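Local coordinates for protein proline dehydrogenase (Deinococcus radiodurans, PDB 4H6Q) that oxidises L-proline to delta-1-pyrroline-5-carboxylate with an FAD cofactor, passing the electrons to a quinone in the first step of proline degradation to glutamate, at residues A[126-131]-A[156-161]. Sequence-based numbering, arbitrary orientation.
Sequences KAKEYG and GEFGAE
Lys128 reaches across from the last turn of helix 115-129 to the end of helix 144-158, where its NZ donates a hydrogen bond of 2.9 Å to the carbonyl O of Phe158. It illustrates how a long side chain can tie the C-terminal ends of two neighbouring helices. With CG anti to the backbone N (chi1 179°) and every later torsion near 180°, the lysine is stretched out fully, which carries NZ across to the O of Phe158 from a backbone whose CA lies 7.7 Å from CA of Phe158. The ammonium approaches from above the carbonyl plane, at a C=O...N angle of 122°. Carbonyls at a helix C-terminus commonly lack an amide donor and lie at the negative end of the dipole, so a cation here is probably favoured electrostatically.

The packed part is small. CD of Lys128 lies at the edge of the Phe158 ring, near its plane, 4.3 Å from CD1, while the ring itself rests on Arg121, Ile124 and Ala125 of helix 115-129. The looser side is polar: NZ of Lys128 also donates to a water at 2.9 Å, which makes a weak bond to the carbonyl O of Glu157, and the carboxylate atom OE1 of Glu161 stays 6.1 Å from that NZ, too far for a salt bridge. A methionine in place of Lys128 would probably leave the Phe158 carbonyl without its ammonium donor and break the water link to Glu157.

A glycine follows each helix: Gly159 comes directly after helix 144-158, with positive phi, and Gly131 is the C-prime residue of the Schellman motif that closes helix 115-129, its N bonded to O of Lys128. Away from the flavin, this is surface packing between consecutive outer helices of a beta8-alpha8 (TIM) barrel.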
# COMPACT_ATOMS: atom_id res chain seq x y z
N LYS A 126 -3.67 -14.82 -9.49
CA LYS A 126 -4.44 -15.48 -8.44
C LYS A 126 -5.47 -14.51 -7.86
O LYS A 126 -6.67 -14.87 -7.70
CB LYS A 126 -3.53 -16.09 -7.37
CG LYS A 126 -4.24 -16.89 -6.30
CD LYS A 126 -5.12 -18.00 -6.82
CE LYS A 126 -4.30 -19.12 -7.40
NZ LYS A 126 -5.16 -20.30 -7.53
N ALA A 127 -5.06 -13.29 -7.53
CA ALA A 127 -6.00 -12.31 -6.99
C ALA A 127 -7.10 -12.06 -8.02
O ALA A 127 -8.29 -12.03 -7.66
CB ALA A 127 -5.31 -11.00 -6.61
N LYS A 128 -6.75 -11.91 -9.31
CA LYS A 128 -7.76 -11.63 -10.34
C LYS A 128 -8.75 -12.79 -10.52
O LYS A 128 -9.95 -12.56 -10.77
CB LYS A 128 -7.07 -11.36 -11.68
CG LYS A 128 -8.04 -11.09 -12.84
CD LYS A 128 -7.34 -10.60 -14.09
CE LYS A 128 -8.34 -10.45 -15.21
NZ LYS A 128 -7.66 -9.87 -16.42
N GLU A 129 -8.31 -14.04 -10.35
CA GLU A 129 -9.24 -15.17 -10.43
C GLU A 129 -10.40 -14.98 -9.46
O GLU A 129 -11.55 -15.47 -9.69
CB GLU A 129 -8.50 -16.44 -10.06
CG GLU A 129 -9.30 -17.70 -10.23
CD GLU A 129 -8.52 -18.94 -9.84
OE1 GLU A 129 -9.18 -20.00 -9.73
OE2 GLU A 129 -7.27 -18.83 -9.66
N TYR A 130 -10.10 -14.34 -8.34
CA TYR A 130 -11.08 -14.19 -7.28
C TYR A 130 -11.65 -12.78 -7.26
O TYR A 130 -12.18 -12.33 -6.24
CB TYR A 130 -10.47 -14.56 -5.92
CG TYR A 130 -9.93 -15.99 -5.84
CD1 TYR A 130 -10.57 -17.06 -6.50
CD2 TYR A 130 -8.77 -16.28 -5.10
CE1 TYR A 130 -10.09 -18.33 -6.41
CE2 TYR A 130 -8.29 -17.57 -5.02
CZ TYR A 130 -8.94 -18.59 -5.68
OH TYR A 130 -8.48 -19.88 -5.58
N GLY A 131 -11.48 -12.07 -8.37
CA GLY A 131 -12.03 -10.73 -8.55
C GLY A 131 -11.29 -9.67 -7.75
O GLY A 131 -11.79 -8.57 -7.52
N GLY A 156 -1.16 -3.93 -18.75
CA GLY A 156 -1.40 -4.50 -20.05
C GLY A 156 -1.83 -5.96 -20.02
O GLY A 156 -2.69 -6.39 -20.81
N GLU A 157 -1.24 -6.72 -19.10
CA GLU A 157 -1.55 -8.14 -18.96
C GLU A 157 -2.81 -8.51 -18.18
O GLU A 157 -3.51 -9.47 -18.54
CB GLU A 157 -0.33 -8.89 -18.41
CG GLU A 157 0.84 -8.80 -19.32
CD GLU A 157 2.10 -9.36 -18.74
OE1 GLU A 157 2.10 -9.90 -17.60
OE2 GLU A 157 3.12 -9.26 -19.47
N PHE A 158 -3.15 -7.72 -17.18
CA PHE A 158 -4.21 -8.07 -16.22
C PHE A 158 -5.32 -7.06 -16.10
O PHE A 158 -6.38 -7.43 -15.61
CB PHE A 158 -3.58 -8.28 -14.80
CG PHE A 158 -2.61 -9.43 -14.76
CD1 PHE A 158 -3.08 -10.75 -14.78
CD2 PHE A 158 -1.25 -9.20 -14.78
CE1 PHE A 158 -2.20 -11.84 -14.79
CE2 PHE A 158 -0.36 -10.27 -14.79
CZ PHE A 158 -0.82 -11.59 -14.82
N GLY A 159 -5.11 -5.82 -16.56
CA GLY A 159 -6.14 -4.80 -16.53
C GLY A 159 -6.00 -3.85 -15.35
O GLY A 159 -5.63 -4.26 -14.22
N ALA A 160 -6.34 -2.59 -15.58
CA ALA A 160 -6.29 -1.54 -14.53
C ALA A 160 -7.24 -1.80 -13.37
O ALA A 160 -7.08 -1.22 -12.31
CB ALA A 160 -6.56 -0.15 -15.14
N GLU A 161 -8.21 -2.68 -13.56
CA GLU A 161 -9.08 -3.08 -12.46
C GLU A 161 -8.43 -4.03 -11.45
O GLU A 161 -8.98 -4.26 -10.36
CB GLU A 161 -10.30 -3.81 -13.05
CG GLU A 161 -11.02 -3.08 -14.20
CD GLU A 161 -10.47 -3.41 -15.65
OE1 GLU A 161 -9.36 -4.00 -15.83
OE2 GLU A 161 -11.19 -3.08 -16.62
O HOH W 1 -5.59 -11.76 -17.28